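Local coordinates for putative Lipoprotein (Shewanella oneidensis, PDB 3U24), which is a putative lipoprotein of unknown function that binds zinc and calcium ions and belongs to a family in the zincin-like peptidase clan, at residues A442-L450 and W462-V472. Numbering follows the deposited sequence.
Sequences AVYTERMML and WLMYYKWNLRV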
ATOM      1  N   ALA A 442       7.972  -9.341  -2.898  1.00 18.98           N
ATOM      2  CA  ALA A 442       7.407  -9.585  -4.208  1.00 19.58           C
ATOM      3  C   ALA A 442       8.341  -9.082  -5.287  1.00 19.65           C
ATOM      4  O   ALA A 442       8.548  -9.795  -6.252  1.00 20.32           O
ATOM      5  CB  ALA A 442       6.029  -8.962  -4.351  1.00 19.69           C
ATOM      6  N   VAL A 443       8.927  -7.894  -5.115  1.00 19.19           N
ATOM      7  CA  VAL A 443       9.933  -7.348  -6.084  1.00 19.21           C
ATOM      8  C   VAL A 443      11.195  -8.211  -6.177  1.00 19.19           C
ATOM      9  O   VAL A 443      11.691  -8.523  -7.262  1.00 18.88           O
ATOM     10  CB  VAL A 443      10.270  -5.883  -5.748  1.00 19.44           C
ATOM     11  CG1 VAL A 443      11.308  -5.258  -6.712  1.00 19.06           C
ATOM     12  CG2 VAL A 443       8.966  -5.063  -5.710  1.00 19.22           C
ATOM     13  N   TYR A 444      11.672  -8.654  -5.026  1.00 19.50           N
ATOM     14  CA  TYR A 444      12.831  -9.570  -4.942  1.00 19.33           C
ATOM     15  C   TYR A 444      12.562 -10.827  -5.750  1.00 19.81           C
ATOM     16  O   TYR A 444      13.423 -11.270  -6.542  1.00 19.53           O
ATOM     17  CB  TYR A 444      13.171  -9.886  -3.493  1.00 19.40           C
ATOM     18  CG  TYR A 444      14.024 -11.101  -3.336  1.00 20.26           C
ATOM     19  CD1 TYR A 444      15.392 -11.044  -3.542  1.00 20.90           C
ATOM     20  CD2 TYR A 444      13.458 -12.338  -3.059  1.00 20.00           C
ATOM     21  CE1 TYR A 444      16.166 -12.192  -3.414  1.00 21.45           C
ATOM     22  CE2 TYR A 444      14.224 -13.460  -2.958  1.00 20.53           C
ATOM     23  CZ  TYR A 444      15.578 -13.390  -3.143  1.00 21.11           C
ATOM     24  OH  TYR A 444      16.338 -14.546  -3.026  1.00 22.33           O
ATOM     25  N   THR A 445      11.348 -11.371  -5.666  1.00 19.63           N
ATOM     26  CA  THR A 445      11.120 -12.638  -6.381  1.00 20.29           C
ATOM     27  C   THR A 445      11.252 -12.533  -7.901  1.00 20.91           C
ATOM     28  O   THR A 445      11.678 -13.482  -8.562  1.00 21.15           O
ATOM     29  CB  THR A 445       9.800 -13.336  -6.018  1.00 19.70           C
ATOM     30  OG1 THR A 445       8.705 -12.514  -6.413  1.00 20.10           O
ATOM     31  CG2 THR A 445       9.760 -13.684  -4.544  1.00 19.36           C
ATOM     32  N   GLU A 446      10.926 -11.374  -8.444  1.00 21.68           N
ATOM     33  CA  GLU A 446      11.079 -11.157  -9.865  1.00 23.15           C
ATOM     34  C   GLU A 446      12.563 -11.339 -10.276  1.00 23.52           C
ATOM     35  O   GLU A 446      12.894 -12.081 -11.205  1.00 23.47           O
ATOM     36  CB  GLU A 446      10.580  -9.761 -10.251  1.00 23.64           C
ATOM     37  CG  GLU A 446       9.210  -9.395  -9.695  1.00 24.50           C
ATOM     38  CD  GLU A 446       8.915  -7.895  -9.737  1.00 25.69           C
ATOM     39  OE1 GLU A 446       9.792  -7.124 -10.180  1.00 27.50           O
ATOM     40  OE2 GLU A 446       7.806  -7.482  -9.323  1.00 26.52           O
ATOM     41  N   ARG A 447      13.446 -10.698  -9.539  1.00 23.64           N
ATOM     42  CA  ARG A 447      14.853 -10.760  -9.842  1.00 25.88           C
ATOM     43  C   ARG A 447      15.408 -12.170  -9.621  1.00 24.43           C
ATOM     44  O   ARG A 447      16.082 -12.741 -10.489  1.00 23.49           O
ATOM     45  CB  ARG A 447      15.573  -9.692  -9.019  1.00 28.37           C
ATOM     46  CG  ARG A 447      17.074  -9.813  -8.894  1.00 31.49           C
ATOM     47  CD  ARG A 447      17.828  -9.456 -10.134  1.00 35.96           C
ATOM     48  NE  ARG A 447      17.673  -8.027 -10.420  1.00 43.47           N
ATOM     49  CZ  ARG A 447      18.505  -7.284 -11.168  1.00 42.73           C
ATOM     50  NH1 ARG A 447      19.607  -7.824 -11.732  1.00 40.79           N
ATOM     51  NH2 ARG A 447      18.210  -5.986 -11.328  1.00 40.75           N
HETATM   52  N   MSE A 448      15.096 -12.732  -8.460  1.00 23.94           N
HETATM   53  CA  MSE A 448      15.557 -14.076  -8.089  1.00 24.22           C
HETATM   54  C   MSE A 448      15.095 -15.102  -9.127  1.00 23.93           C
HETATM   55  O   MSE A 448      15.890 -15.899  -9.565  1.00 23.76           O
HETATM   56  CB  MSE A 448      15.037 -14.433  -6.695  1.00 24.95           C
HETATM   57  CG  MSE A 448      15.464 -15.777  -6.171  1.00 25.90           C
HETATM   58 SE   MSE A 448      14.180 -17.127  -6.748  1.00 28.31          SE
HETATM   59  CE  MSE A 448      12.632 -16.569  -5.651  1.00 24.81           C
HETATM   60  N   MSE A 449      13.824 -15.081  -9.535  1.00 23.26           N
HETATM   61  CA  MSE A 449      13.362 -16.053 -10.574  1.00 24.15           C
HETATM   62  C   MSE A 449      14.145 -15.975 -11.894  1.00 24.40           C
HETATM   63  O   MSE A 449      14.489 -17.003 -12.450  1.00 24.32           O
HETATM   64  CB  MSE A 449      11.882 -15.882 -10.898  1.00 23.18           C
HETATM   65  CG  MSE A 449      10.992 -16.227  -9.748  1.00 24.00           C
HETATM   66 SE   MSE A 449      10.771 -18.168  -9.568  1.00 24.95          SE
HETATM   67  CE  MSE A 449       9.228 -18.358 -10.836  1.00 23.73           C
ATOM     68  N   LEU A 450      14.402 -14.760 -12.375  1.00 24.42           N
ATOM     69  CA  LEU A 450      15.175 -14.597 -13.581  1.00 25.79           C
ATOM     70  C   LEU A 450      16.606 -15.045 -13.361  1.00 26.40           C
ATOM     71  O   LEU A 450      17.177 -15.749 -14.212  1.00 26.10           O
ATOM     72  CB  LEU A 450      15.160 -13.153 -14.094  1.00 26.45           C
ATOM     73  CG  LEU A 450      13.873 -12.546 -14.656  1.00 27.14           C
ATOM     74  CD1 LEU A 450      14.172 -11.175 -15.273  1.00 28.43           C
ATOM     75  CD2 LEU A 450      13.297 -13.415 -15.708  1.00 27.94           C
ATOM     76  N   TRP A 462      14.733 -10.090 -20.042  1.00 27.75           N
ATOM     77  CA  TRP A 462      15.547  -9.211 -19.189  1.00 28.12           C
ATOM     78  C   TRP A 462      15.318  -7.740 -19.449  1.00 27.79           C
ATOM     79  O   TRP A 462      15.220  -6.939 -18.510  1.00 28.11           O
ATOM     80  CB  TRP A 462      17.025  -9.574 -19.264  1.00 28.83           C
ATOM     81  CG  TRP A 462      17.294 -10.769 -18.379  1.00 30.27           C
ATOM     82  CD1 TRP A 462      16.935 -12.094 -18.605  1.00 30.62           C
ATOM     83  CD2 TRP A 462      17.922 -10.773 -17.069  1.00 30.66           C
ATOM     84  NE1 TRP A 462      17.290 -12.880 -17.561  1.00 30.12           N
ATOM     85  CE2 TRP A 462      17.891 -12.149 -16.607  1.00 31.06           C
ATOM     86  CE3 TRP A 462      18.489  -9.808 -16.264  1.00 31.31           C
ATOM     87  CZ2 TRP A 462      18.423 -12.523 -15.389  1.00 31.60           C
ATOM     88  CZ3 TRP A 462      19.014 -10.186 -15.027  1.00 31.97           C
ATOM     89  CH2 TRP A 462      18.985 -11.511 -14.603  1.00 32.60           C
ATOM     90  N   LEU A 463      15.192  -7.368 -20.711  1.00 26.85           N
ATOM     91  CA  LEU A 463      14.987  -5.975 -21.053  1.00 27.01           C
ATOM     92  C   LEU A 463      13.688  -5.463 -20.433  1.00 26.69           C
ATOM     93  O   LEU A 463      13.667  -4.365 -19.864  1.00 25.61           O
ATOM     94  CB  LEU A 463      14.972  -5.803 -22.575  1.00 27.18           C
ATOM     95  CG  LEU A 463      14.744  -4.406 -23.140  1.00 27.87           C
ATOM     96  CD1 LEU A 463      15.813  -3.454 -22.624  1.00 27.18           C
ATOM     97  CD2 LEU A 463      14.709  -4.455 -24.668  1.00 27.79           C
HETATM   98  N   MSE A 464      12.623  -6.268 -20.549  1.00 27.25           N
HETATM   99  CA  MSE A 464      11.324  -5.916 -20.052  1.00 28.58           C
HETATM  100  C   MSE A 464      11.314  -5.891 -18.529  1.00 27.31           C
HETATM  101  O   MSE A 464      10.744  -4.984 -17.944  1.00 27.68           O
HETATM  102  CB  MSE A 464      10.239  -6.866 -20.572  1.00 31.89           C
HETATM  103  CG  MSE A 464       9.926  -6.751 -22.058  1.00 35.36           C
HETATM  104 SE   MSE A 464       9.362  -4.915 -22.684  1.00 43.74          SE
HETATM  105  CE  MSE A 464       8.268  -4.377 -21.258  1.00 31.61           C
ATOM    106  N   TYR A 465      11.954  -6.869 -17.900  1.00 26.10           N
ATOM    107  CA  TYR A 465      12.154  -6.841 -16.460  1.00 25.87           C
ATOM    108  C   TYR A 465      12.839  -5.544 -15.997  1.00 25.49           C
ATOM    109  O   TYR A 465      12.436  -4.920 -15.010  1.00 24.21           O
ATOM    110  CB  TYR A 465      12.989  -8.035 -15.964  1.00 25.42           C
ATOM    111  CG  TYR A 465      13.526  -7.779 -14.569  1.00 25.07           C
ATOM    112  CD1 TYR A 465      12.673  -7.786 -13.470  1.00 25.63           C
ATOM    113  CD2 TYR A 465      14.827  -7.456 -14.360  1.00 25.15           C
ATOM    114  CE1 TYR A 465      13.137  -7.545 -12.186  1.00 25.69           C
ATOM    115  CE2 TYR A 465      15.301  -7.170 -13.102  1.00 25.86           C
ATOM    116  CZ  TYR A 465      14.451  -7.225 -12.004  1.00 26.38           C
ATOM    117  OH  TYR A 465      14.908  -6.934 -10.736  1.00 25.65           O
ATOM    118  N   TYR A 466      13.895  -5.155 -16.687  1.00 25.37           N
ATOM    119  CA  TYR A 466      14.583  -3.946 -16.315  1.00 25.43           C
ATOM    120  C   TYR A 466      13.691  -2.695 -16.383  1.00 25.82           C
ATOM    121  O   TYR A 466      13.787  -1.837 -15.495  1.00 24.84           O
ATOM    122  CB  TYR A 466      15.822  -3.760 -17.152  1.00 26.08           C
ATOM    123  CG  TYR A 466      16.991  -4.658 -16.785  1.00 26.66           C
ATOM    124  CD1 TYR A 466      17.390  -4.817 -15.478  1.00 26.60           C
ATOM    125  CD2 TYR A 466      17.749  -5.281 -17.783  1.00 27.54           C
ATOM    126  CE1 TYR A 466      18.501  -5.583 -15.153  1.00 27.20           C
ATOM    127  CE2 TYR A 466      18.821  -6.092 -17.474  1.00 27.71           C
ATOM    128  CZ  TYR A 466      19.213  -6.216 -16.161  1.00 27.38           C
ATOM    129  OH  TYR A 466      20.282  -7.000 -15.851  1.00 27.12           O
ATOM    130  N   LYS A 467      12.795  -2.595 -17.369  1.00 26.48           N
ATOM    131  CA  LYS A 467      11.924  -1.418 -17.430  1.00 27.97           C
ATOM    132  C   LYS A 467      11.026  -1.408 -16.195  1.00 28.20           C
ATOM    133  O   LYS A 467      10.802  -0.349 -15.563  1.00 25.96           O
ATOM    134  CB  LYS A 467      11.065  -1.354 -18.714  1.00 29.73           C
ATOM    135  CG  LYS A 467       9.925  -0.337 -18.648  1.00 32.20           C
ATOM    136  CD  LYS A 467       8.936  -0.479 -19.793  1.00 37.67           C
ATOM    137  CE  LYS A 467       7.775   0.532 -19.720  1.00 40.40           C
ATOM    138  NZ  LYS A 467       6.575  -0.016 -18.974  1.00 44.65           N
ATOM    139  N   TRP A 468      10.522  -2.595 -15.872  1.00 27.69           N
ATOM    140  CA  TRP A 468       9.720  -2.809 -14.677  1.00 28.60           C
ATOM    141  C   TRP A 468      10.467  -2.472 -13.407  1.00 26.69           C
ATOM    142  O   TRP A 468       9.959  -1.773 -12.555  1.00 26.07           O
ATOM    143  CB  TRP A 468       9.288  -4.263 -14.700  1.00 31.39           C
ATOM    144  CG  TRP A 468       8.188  -4.697 -13.786  1.00 34.27           C
ATOM    145  CD1 TRP A 468       8.308  -5.473 -12.632  1.00 36.75           C
ATOM    146  CD2 TRP A 468       6.747  -4.514 -13.973  1.00 35.58           C
ATOM    147  NE1 TRP A 468       7.064  -5.745 -12.095  1.00 37.74           N
ATOM    148  CE2 TRP A 468       6.095  -5.199 -12.845  1.00 36.55           C
ATOM    149  CE3 TRP A 468       5.959  -3.852 -14.908  1.00 37.33           C
ATOM    150  CZ2 TRP A 468       4.726  -5.211 -12.686  1.00 38.49           C
ATOM    151  CZ3 TRP A 468       4.576  -3.869 -14.732  1.00 38.27           C
ATOM    152  CH2 TRP A 468       3.975  -4.540 -13.649  1.00 38.11           C
ATOM    153  N   ASN A 469      11.703  -2.913 -13.285  1.00 25.91           N
ATOM    154  CA  ASN A 469      12.515  -2.554 -12.130  1.00 25.65           C
ATOM    155  C   ASN A 469      12.718  -1.049 -12.019  1.00 24.82           C
ATOM    156  O   ASN A 469      12.721  -0.497 -10.902  1.00 23.09           O
ATOM    157  CB  ASN A 469      13.881  -3.251 -12.225  1.00 27.61           C
ATOM    158  CG  ASN A 469      14.580  -3.425 -10.878  1.00 28.21           C
ATOM    159  OD1 ASN A 469      15.772  -3.228 -10.801  1.00 30.57           O
ATOM    160  ND2 ASN A 469      13.853  -3.835  -9.834  1.00 29.38           N
ATOM    161  N   LEU A 470      12.903  -0.369 -13.154  1.00 24.60           N
ATOM    162  CA  LEU A 470      13.048   1.092 -13.122  1.00 25.06           C
ATOM    163  C   LEU A 470      11.859   1.821 -12.459  1.00 25.61           C
ATOM    164  O   LEU A 470      12.046   2.847 -11.807  1.00 24.14           O
ATOM    165  CB  LEU A 470      13.312   1.673 -14.518  1.00 25.84           C
ATOM    166  CG  LEU A 470      14.739   1.483 -15.043  1.00 26.33           C
ATOM    167  CD1 LEU A 470      14.816   1.900 -16.504  1.00 27.66           C
ATOM    168  CD2 LEU A 470      15.740   2.271 -14.192  1.00 25.57           C
ATOM    169  N   ARG A 471      10.656   1.285 -12.591  1.00 27.11           N
ATOM    170  CA  ARG A 471       9.474   1.855 -11.911  1.00 30.65           C
ATOM    171  C   ARG A 471       9.743   1.997 -10.398  1.00 28.03           C
ATOM    172  O   ARG A 471       9.451   3.021  -9.760  1.00 25.98           O
ATOM    173  CB  ARG A 471       8.288   0.901 -12.119  1.00 36.71           C
ATOM    174  CG  ARG A 471       6.892   1.493 -12.285  1.00 45.85           C
ATOM    175  CD  ARG A 471       5.938   0.423 -12.881  1.00 53.25           C
ATOM    176  NE  ARG A 471       5.235  -0.386 -11.859  1.00 60.02           N
ATOM    177  CZ  ARG A 471       5.686  -1.503 -11.246  1.00 66.00           C
ATOM    178  NH1 ARG A 471       4.911  -2.099 -10.328  1.00 66.08           N
ATOM    179  NH2 ARG A 471       6.888  -2.046 -11.508  1.00 64.33           N
ATOM    180  N   VAL A 472      10.276   0.921  -9.832  1.00 25.15           N
ATOM    181  CA  VAL A 472      10.479   0.822  -8.404  1.00 25.01           C
ATOM    182  C   VAL A 472      11.617   1.753  -7.949  1.00 23.70           C
ATOM    183  O   VAL A 472      11.467   2.507  -6.986  1.00 23.78           O
ATOM    184  CB  VAL A 472      10.717  -0.664  -8.050  1.00 26.04           C
ATOM    185  CG1 VAL A 472      11.273  -0.803  -6.680  1.00 25.93           C
ATOM    186  CG2 VAL A 472       9.376  -1.392  -8.203  1.00 26.92           C
TER
HETATM  187  O   HOH W   1      12.989  -6.875  -9.192  1.00 20.67           O
HETATM  188  O   HOH W   2       7.282  -4.207  -9.414  1.00 47.34           O
HETATM  189  O   HOH W   3      16.559 -15.811 -16.817  1.00 26.19           O
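Leu450 packs tightly between two aromatic side chains: its CD1 lies over the face of the Trp462 indole, 4.1 Å from the five-membered-ring centroid, and also presses on Tyr465, 3.4 Å from Tyr465 CB. One turn back, Arg447 wedges as a knob among Trp462, Tyr465, Tyr466 and Asn469. Bends at chi2 and chi3 (73° and 67°) curl its chain round the Tyr465 hydroxyl, so that NE donates to OH at 3.0 Å while the guanidinium stands perpendicular to the phenol ring. The same hydroxyl meets water 1, which donates to Val443 O. A phenylalanine in place of Tyr465 would probably leave Arg447 NE without its acceptor and water 1 less firmly held. Toward Val443 the packing slackens: its CG1 only grazes Val472 CG1 at 4.5 Å, and the polar groups near this end meet partly through water. Here Glu446 OE2 takes a weak bond from Trp468 NE1 (3.4 Å), and water 2, which donates weakly to OE2, accepts from Arg471 NH2. Segments 442-450 and 462-472 run nearly antiparallel (159°), on helices 435-451 and 459-485; Glu446, hydrogen-bonded to His408 ND1, probably helps orient that zinc-binding histidine, as a second-shell residue of the zinc site.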